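PDB 3I0P: malate dehydrogenase, which probably catalyses the NAD-dependent interconversion of malate and oxaloacetate. Local coordinates for residues Gly88-Gly93 against Asn120-Gly125; Val116-Ser121 against Leu282-Ile287; Lys65-Pro70 against Gly278-Gly283. All blocks are in the same frame, centred on the assembly; numbering follows the deposited sequence.

Interaction 1 of 3, residues Gly88-Gly93 against Asn120-Gly125; sequences GNNGFG and NSTHFG. With NAD (nicotinamide-adenine-dinucleotide), chain B.
Thr122, just past the corner at Asn120, reaches into the loop Gly88-Gly93. Its CB lies 3.5 Å from Gly91 O. From there the two branches part. OG1 sits between the backbone N and the carbonyl carbon (chi1 56°) and points at Gly91 O, modelled so close that the exact length of this hydrogen bond is doubtful. The same OG1 takes a weak bond from Gly93 N, at 3.2 Å. CG2, anti to the carbonyl carbon, also stays near Gly91 O and lies 3.5 Å from Asn90 ND2. That amide nitrogen is held by Met67 O and by water 1. The water also donates to Asn120 OD1 (2.8 Å) and to Ser121 O (3.0 Å), so it ties both segments together.

The backbone adds a direct link. Asn90 N donates to Asn120 O (3.0 Å). Asn120 ND2 is held by Asp87. Gly88 to Gly91 form a type I' turn, and Phe92 is the N-cap residue of helix 93-111.

Beyond the turn, the amide nitrogen N7N of NAD donates to Gly125 O (2.9 Å) and lies over one face of the His123 ring. His123, Phe124 and Gly125 belong to the NAD pocket, which also uses His245 and Lys246 of the second subunit.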
# COMPACT_ATOMS: atom_id res chain seq x y z
N GLY A 88 -19.07 15.57 4.34
CA GLY A 88 -18.57 16.55 3.37
C GLY A 88 -19.59 17.56 2.88
O GLY A 88 -19.23 18.54 2.22
N ASN A 89 -20.86 17.30 3.19
CA ASN A 89 -21.97 18.20 2.85
C ASN A 89 -22.04 18.49 1.37
O ASN A 89 -22.48 19.56 0.95
CB ASN A 89 -21.89 19.50 3.66
CG ASN A 89 -22.20 19.29 5.12
OD1 ASN A 89 -23.14 18.57 5.46
ND2 ASN A 89 -21.42 19.91 5.99
N ASN A 90 -21.58 17.51 0.58
CA ASN A 90 -21.54 17.59 -0.89
C ASN A 90 -20.63 18.72 -1.41
O ASN A 90 -20.80 19.20 -2.53
CB ASN A 90 -22.97 17.63 -1.49
CG ASN A 90 -22.97 17.61 -3.02
OD1 ASN A 90 -23.66 18.40 -3.65
ND2 ASN A 90 -22.21 16.71 -3.62
N GLY A 91 -19.66 19.12 -0.59
CA GLY A 91 -18.68 20.13 -1.01
C GLY A 91 -17.59 19.60 -1.93
O GLY A 91 -17.62 18.44 -2.36
N PHE A 92 -16.62 20.46 -2.23
CA PHE A 92 -15.44 20.08 -2.99
C PHE A 92 -14.59 19.11 -2.19
O PHE A 92 -14.31 19.35 -1.01
CB PHE A 92 -14.55 21.28 -3.22
CG PHE A 92 -15.14 22.35 -4.09
CD1 PHE A 92 -15.21 22.18 -5.47
CD2 PHE A 92 -15.53 23.56 -3.53
CE1 PHE A 92 -15.71 23.19 -6.28
CE2 PHE A 92 -16.02 24.58 -4.33
CZ PHE A 92 -16.11 24.40 -5.70
N GLY A 93 -14.13 18.04 -2.84
CA GLY A 93 -13.22 17.11 -2.20
C GLY A 93 -11.98 17.82 -1.68
O GLY A 93 -11.45 17.46 -0.64
N ASN A 120 -19.75 11.65 1.95
CA ASN A 120 -20.58 12.63 1.24
C ASN A 120 -19.73 13.80 0.72
O ASN A 120 -20.01 14.98 0.97
CB ASN A 120 -21.77 13.06 2.14
CG ASN A 120 -22.70 14.11 1.49
OD1 ASN A 120 -22.96 14.10 0.29
ND2 ASN A 120 -23.21 15.01 2.32
N SER A 121 -18.66 13.44 0.02
CA SER A 121 -17.75 14.40 -0.59
C SER A 121 -17.72 14.20 -2.10
O SER A 121 -18.45 13.36 -2.65
CB SER A 121 -16.35 14.23 -0.00
OG SER A 121 -15.47 15.26 -0.42
N THR A 122 -16.89 14.98 -2.78
CA THR A 122 -16.78 14.89 -4.23
C THR A 122 -15.32 14.74 -4.64
O THR A 122 -14.44 14.65 -3.77
CB THR A 122 -17.42 16.12 -4.94
OG1 THR A 122 -16.83 17.33 -4.44
CG2 THR A 122 -18.93 16.16 -4.69
N HIS A 123 -15.07 14.71 -5.95
CA HIS A 123 -13.73 14.54 -6.51
C HIS A 123 -12.72 15.48 -5.84
O HIS A 123 -12.97 16.68 -5.69
CB HIS A 123 -13.75 14.77 -8.01
CG HIS A 123 -12.62 14.12 -8.74
ND1 HIS A 123 -11.47 14.79 -9.07
CD2 HIS A 123 -12.46 12.85 -9.19
CE1 HIS A 123 -10.64 13.97 -9.70
NE2 HIS A 123 -11.22 12.78 -9.78
N PHE A 124 -11.58 14.92 -5.44
CA PHE A 124 -10.62 15.69 -4.66
C PHE A 124 -9.28 15.89 -5.36
O PHE A 124 -8.29 16.25 -4.72
CB PHE A 124 -10.52 15.14 -3.21
CG PHE A 124 -9.56 13.98 -3.02
CD1 PHE A 124 -9.31 13.51 -1.74
CD2 PHE A 124 -8.91 13.36 -4.09
CE1 PHE A 124 -8.43 12.45 -1.51
CE2 PHE A 124 -8.02 12.31 -3.88
CZ PHE A 124 -7.78 11.85 -2.59
N GLY A 125 -9.27 15.70 -6.68
CA GLY A 125 -8.09 15.92 -7.49
C GLY A 125 -6.99 14.93 -7.18
O GLY A 125 -7.25 13.74 -7.00
PA NAD B . 1.52 7.14 -12.25
O1A NAD B . 1.74 8.38 -13.08
O2A NAD B . 1.52 5.81 -12.94
O5B NAD B . 2.66 7.16 -11.11
C5B NAD B . 2.87 8.34 -10.32
C4B NAD B . 3.73 8.07 -9.08
O4B NAD B . 4.79 7.15 -9.35
C3B NAD B . 4.41 9.32 -8.57
O3B NAD B . 4.56 9.21 -7.14
C2B NAD B . 5.77 9.29 -9.24
O2B NAD B . 6.75 10.00 -8.48
C1B NAD B . 6.06 7.80 -9.24
N9A NAD B . 6.96 7.34 -10.34
C8A NAD B . 6.72 7.40 -11.66
N7A NAD B . 7.77 6.85 -12.31
C5A NAD B . 8.66 6.43 -11.39
C6A NAD B . 9.91 5.79 -11.44
N6A NAD B . 10.48 5.47 -12.63
N1A NAD B . 10.57 5.51 -10.29
C2A NAD B . 10.03 5.82 -9.10
N3A NAD B . 8.84 6.42 -9.02
C4A NAD B . 8.14 6.74 -10.15
O3 NAD B . 0.18 7.28 -11.34
PN NAD B . -1.37 7.29 -11.81
O1N NAD B . -2.02 6.06 -11.23
O2N NAD B . -1.48 7.60 -13.28
O5D NAD B . -1.99 8.56 -11.04
C5D NAD B . -1.81 9.89 -11.54
C4D NAD B . -2.62 10.88 -10.72
O4D NAD B . -4.02 10.61 -10.84
C3D NAD B . -2.30 10.80 -9.23
O3D NAD B . -1.92 12.11 -8.79
C2D NAD B . -3.57 10.29 -8.56
O2D NAD B . -3.87 10.85 -7.27
C1D NAD B . -4.63 10.73 -9.55
N1N NAD B . -5.86 9.94 -9.43
C2N NAD B . -6.91 10.49 -8.79
C3N NAD B . -8.10 9.77 -8.65
C7N NAD B . -9.28 10.37 -7.94
O7N NAD B . -10.31 9.71 -7.84
N7N NAD B . -9.19 11.60 -7.43
C4N NAD B . -8.19 8.48 -9.18
C5N NAD B . -7.08 7.93 -9.83
C6N NAD B . -5.91 8.69 -9.95
O HOH W 1 -21.20 14.37 -1.87

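Interaction 2 of 3, residues Val116-Ser121 against Leu282-Ile287; sequences VVVRNS and LGHFFI
The His284 ring meets Ser121 with its edge, and the Phe286 ring meets Val118 with its edge. Ser121 OG lies near the imidazole plane, 2.9 Å from His284 NE2, in a hydrogen bond whose donor is not fixed. Outside the two segments, the His284 ring stacks with Phe124, and its ND1 is bonded to Thr145. NE2 also has a weak bond to Thr122 O, and Ser121 OG a second partner in Asn96. Both sides of this buried polar pair are therefore held.

Val118 CG2 lies in the plane of the Phe286 ring, 4.0 Å from CE2. It stands beside the backbone N, while CG1 is anti to it (chi1 -178°) and comes within 4.1 Å of His284 CD2. The Phe286 ring also meets Tyr130, with planes at about 55°. Val117 and Phe285 pair on the other sheet face.

The axes of Val116-Arg119 and Leu282-Ile287 run antiparallel, at 173°. Val118 and His284 are a hydrogen-bonded pair, with Val118 N 2.9 Å from His284 O. Asn120 and Ser121 both face Leu282, which makes a G1 beta bulge. Ser121 N still bonds to Leu282 O (3.1 Å).

Strand 83-87 flanks strand 113-121 on its far edge. Helix 93-111 covers the face of Val116, Val118 and Phe286. Phe285 packs on helix 244-259, and Val117 touches Phe294 of the second subunit.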
# COMPACT_ATOMS: atom_id res chain seq x y z
N VAL A 116 -8.44 11.30 9.90
CA VAL A 116 -9.72 11.91 9.64
C VAL A 116 -10.30 11.25 8.42
O VAL A 116 -9.61 11.10 7.42
CB VAL A 116 -9.59 13.43 9.44
CG1 VAL A 116 -10.88 14.01 8.93
CG2 VAL A 116 -9.20 14.08 10.75
N VAL A 117 -11.56 10.82 8.52
CA VAL A 117 -12.25 10.23 7.37
C VAL A 117 -13.43 11.11 6.92
O VAL A 117 -13.97 11.88 7.71
CB VAL A 117 -12.70 8.76 7.62
CG1 VAL A 117 -11.48 7.87 7.82
CG2 VAL A 117 -13.64 8.66 8.82
N VAL A 118 -13.80 10.99 5.65
CA VAL A 118 -14.83 11.83 5.07
C VAL A 118 -15.85 10.99 4.32
O VAL A 118 -15.48 10.08 3.58
CB VAL A 118 -14.23 12.89 4.10
CG1 VAL A 118 -15.32 13.78 3.54
CG2 VAL A 118 -13.15 13.73 4.78
N ARG A 119 -17.14 11.30 4.53
CA ARG A 119 -18.23 10.81 3.68
C ARG A 119 -18.95 11.98 2.96
O ARG A 119 -18.77 13.15 3.34
CB ARG A 119 -19.24 9.99 4.50
CG ARG A 119 -20.18 10.82 5.37
CD ARG A 119 -21.49 10.08 5.72
NE ARG A 119 -22.20 10.78 6.79
CZ ARG A 119 -22.14 10.47 8.09
NH1 ARG A 119 -21.43 9.43 8.53
NH2 ARG A 119 -22.81 11.20 8.97
N ASN A 120 -19.75 11.65 1.95
CA ASN A 120 -20.58 12.63 1.24
C ASN A 120 -19.73 13.80 0.72
O ASN A 120 -20.01 14.98 0.97
CB ASN A 120 -21.77 13.06 2.14
CG ASN A 120 -22.70 14.11 1.49
OD1 ASN A 120 -22.96 14.10 0.29
ND2 ASN A 120 -23.21 15.01 2.32
N SER A 121 -18.66 13.44 0.02
CA SER A 121 -17.75 14.40 -0.59
C SER A 121 -17.72 14.20 -2.10
O SER A 121 -18.45 13.36 -2.65
CB SER A 121 -16.35 14.23 -0.00
OG SER A 121 -15.47 15.26 -0.42
N LEU A 282 -18.78 10.52 -2.48
CA LEU A 282 -17.57 9.70 -2.30
C LEU A 282 -17.02 9.78 -0.88
O LEU A 282 -17.40 10.66 -0.11
CB LEU A 282 -16.45 10.20 -3.23
CG LEU A 282 -16.57 10.17 -4.74
CD1 LEU A 282 -15.45 10.97 -5.34
CD2 LEU A 282 -16.51 8.77 -5.26
N GLY A 283 -16.09 8.88 -0.56
CA GLY A 283 -15.35 8.94 0.69
C GLY A 283 -13.86 9.17 0.49
O GLY A 283 -13.33 8.95 -0.62
N HIS A 284 -13.20 9.62 1.56
CA HIS A 284 -11.76 9.86 1.59
C HIS A 284 -11.24 9.51 2.98
O HIS A 284 -11.99 9.57 3.96
CB HIS A 284 -11.42 11.35 1.38
CG HIS A 284 -12.20 12.05 0.31
ND1 HIS A 284 -12.37 11.54 -0.96
CD2 HIS A 284 -12.78 13.27 0.31
CE1 HIS A 284 -13.05 12.41 -1.69
NE2 HIS A 284 -13.31 13.47 -0.94
N PHE A 285 -9.95 9.20 3.08
CA PHE A 285 -9.27 9.08 4.38
C PHE A 285 -7.94 9.80 4.36
O PHE A 285 -7.30 9.92 3.30
CB PHE A 285 -9.07 7.62 4.79
CG PHE A 285 -8.05 6.88 3.97
CD1 PHE A 285 -6.74 6.75 4.43
CD2 PHE A 285 -8.39 6.31 2.75
CE1 PHE A 285 -5.78 6.05 3.68
CE2 PHE A 285 -7.45 5.62 1.99
CZ PHE A 285 -6.14 5.48 2.45
N PHE A 286 -7.52 10.27 5.54
CA PHE A 286 -6.28 11.03 5.70
C PHE A 286 -5.61 10.66 7.01
O PHE A 286 -6.21 10.82 8.08
CB PHE A 286 -6.56 12.54 5.66
CG PHE A 286 -7.34 12.97 4.46
CD1 PHE A 286 -6.70 13.19 3.25
CD2 PHE A 286 -8.72 13.15 4.55
CE1 PHE A 286 -7.41 13.57 2.13
CE2 PHE A 286 -9.44 13.55 3.43
CZ PHE A 286 -8.78 13.75 2.21
N ILE A 287 -4.38 10.16 6.91
CA ILE A 287 -3.60 9.74 8.06
C ILE A 287 -2.35 10.61 8.16
O ILE A 287 -1.68 10.84 7.16
CB ILE A 287 -3.19 8.25 7.97
CG1 ILE A 287 -4.41 7.34 7.94
CG2 ILE A 287 -2.23 7.85 9.12
CD1 ILE A 287 -4.05 5.87 7.86

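Interaction 3 of 3, residues Lys65-Pro70 against Gly278-Gly283; sequences KGMINP and GKFSLG
Gly66 and Met67 belong to the Schellman motif that ends helix 55-64, and they meet Gly278, Lys279 and Phe280, which follow the end of helix 269-277. The contact thus joins two helix ends just before strand 282-290 enters the mixed sheet. Gly66 is the C-prime residue, with positive phi. In the motif Met67 N bonds to Arg62 O and Gly66 N to Ile63 O. Gly278 also has positive phi, as the first residue after its helix to leave helical angles.

Met67 gives the largest share of the buried surface. Its CG, SD and CE all pass close to the carbonyl oxygen of Gly278, with SD 3.7 Å from Gly278 O and CE 3.4 Å from it. The chain is extended as far as SD and then bends (chi3 74°). The bend carries the methyl to Phe280, where Met67 CE lies 3.6 Å from CD2. Met67 and Phe280 run side by side and point the same way. Phe280 also touches Ile270, Glu271 and Lys274 of helix 269-277, and Arg62 of helix 55-64 touches both Phe280 and Met67.

Lys279 runs past the backbone of Gly66 and Met67. Its aliphatic CG and CE touch the two residues: Lys279 CG is 3.8 Å from Met67 CA. Further out, Lys279 CE lies 3.4 Å from Gly66 O. The ammonium nitrogen NZ is hydrogen-bonded to Asn90 OD1.

No direct hydrogen bond joins the two segments. Water 2 takes that role: it donates to Met67 O at 2.8 Å and to Phe280 O at 3.2 Å.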
# COMPACT_ATOMS: atom_id res chain seq x y z
N LYS A 65 -24.49 21.97 -12.75
CA LYS A 65 -25.49 20.91 -12.66
C LYS A 65 -25.82 20.55 -11.20
O LYS A 65 -26.36 19.48 -10.92
CB LYS A 65 -25.06 19.67 -13.47
CG LYS A 65 -25.16 19.85 -14.99
CD LYS A 65 -24.77 18.59 -15.77
CE LYS A 65 -23.26 18.57 -16.10
NZ LYS A 65 -22.74 17.22 -16.48
N GLY A 66 -25.49 21.45 -10.27
CA GLY A 66 -25.82 21.26 -8.85
C GLY A 66 -25.17 20.08 -8.14
O GLY A 66 -25.57 19.72 -7.04
N MET A 67 -24.15 19.49 -8.77
CA MET A 67 -23.46 18.30 -8.26
C MET A 67 -22.45 18.58 -7.14
O MET A 67 -22.02 17.66 -6.43
CB MET A 67 -22.76 17.57 -9.41
CG MET A 67 -23.69 17.19 -10.53
SD MET A 67 -22.82 16.49 -11.94
CE MET A 67 -22.37 14.85 -11.36
N ILE A 68 -22.08 19.84 -6.98
CA ILE A 68 -21.18 20.26 -5.93
C ILE A 68 -21.85 21.45 -5.28
O ILE A 68 -22.44 22.28 -5.98
CB ILE A 68 -19.79 20.67 -6.51
CG1 ILE A 68 -19.12 19.49 -7.21
CG2 ILE A 68 -18.87 21.20 -5.44
CD1 ILE A 68 -18.03 19.89 -8.19
N ASN A 69 -21.77 21.54 -3.96
CA ASN A 69 -22.15 22.75 -3.24
C ASN A 69 -20.89 23.59 -2.96
O ASN A 69 -20.10 23.25 -2.08
CB ASN A 69 -22.88 22.41 -1.94
CG ASN A 69 -23.29 23.64 -1.13
OD1 ASN A 69 -22.95 24.77 -1.46
ND2 ASN A 69 -24.03 23.40 -0.05
N PRO A 70 -20.71 24.69 -3.71
CA PRO A 70 -19.43 25.41 -3.66
C PRO A 70 -19.20 26.29 -2.42
O PRO A 70 -18.08 26.78 -2.22
CB PRO A 70 -19.46 26.25 -4.94
CG PRO A 70 -20.90 26.52 -5.18
CD PRO A 70 -21.65 25.29 -4.68
N GLY A 278 -28.22 12.81 -8.68
CA GLY A 278 -27.54 13.75 -9.57
C GLY A 278 -26.11 14.08 -9.17
O GLY A 278 -25.42 14.79 -9.90
N LYS A 279 -25.65 13.55 -8.03
CA LYS A 279 -24.36 13.90 -7.44
C LYS A 279 -23.48 12.67 -7.14
O LYS A 279 -23.96 11.70 -6.55
CB LYS A 279 -24.59 14.66 -6.13
CG LYS A 279 -25.55 15.85 -6.22
CD LYS A 279 -26.00 16.29 -4.84
CE LYS A 279 -26.93 17.49 -4.91
NZ LYS A 279 -26.76 18.35 -3.70
N PHE A 280 -22.21 12.72 -7.55
CA PHE A 280 -21.22 11.71 -7.15
C PHE A 280 -20.80 11.94 -5.71
O PHE A 280 -20.08 12.90 -5.43
CB PHE A 280 -19.98 11.73 -8.05
CG PHE A 280 -20.22 11.18 -9.43
CD1 PHE A 280 -20.40 9.81 -9.63
CD2 PHE A 280 -20.27 12.03 -10.53
CE1 PHE A 280 -20.62 9.29 -10.90
CE2 PHE A 280 -20.49 11.53 -11.80
CZ PHE A 280 -20.67 10.16 -12.00
N SER A 281 -21.24 11.05 -4.81
CA SER A 281 -20.94 11.17 -3.39
C SER A 281 -19.94 10.08 -3.00
O SER A 281 -20.21 8.89 -3.16
CB SER A 281 -22.23 11.10 -2.57
OG SER A 281 -21.98 11.17 -1.18
N LEU A 282 -18.78 10.52 -2.48
CA LEU A 282 -17.57 9.70 -2.30
C LEU A 282 -17.02 9.78 -0.88
O LEU A 282 -17.40 10.66 -0.11
CB LEU A 282 -16.45 10.20 -3.23
CG LEU A 282 -16.57 10.17 -4.74
CD1 LEU A 282 -15.45 10.97 -5.34
CD2 LEU A 282 -16.51 8.77 -5.26
N GLY A 283 -16.09 8.88 -0.56
CA GLY A 283 -15.35 8.94 0.69
C GLY A 283 -13.86 9.17 0.49
O GLY A 283 -13.33 8.95 -0.62
O HOH W 2 -20.79 15.32 -7.37

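The three contacts touch one another in and around the end of the mixed sheet. The centre of interaction 1 is about 7 Å from that of interaction 3 and about 9 Å from that of interaction 2. Interactions 2 and 3 lie about 14 Å apart. Interactions 1 and 2 share Asn120 and Ser121 of strand 113-121. Interactions 2 and 3 share Leu282 and Gly283 of strand 282-290, its neighbour in the sheet. Along the chain, interaction 1 is nested inside the loop closed by interaction 3. Asn69 N to Asn90 O probably adds a further bond between interactions 3 and 1. Interaction 1 contributes His123, Phe124 and Gly125 to the NAD pocket, while interaction 3 lies farther from the NAD.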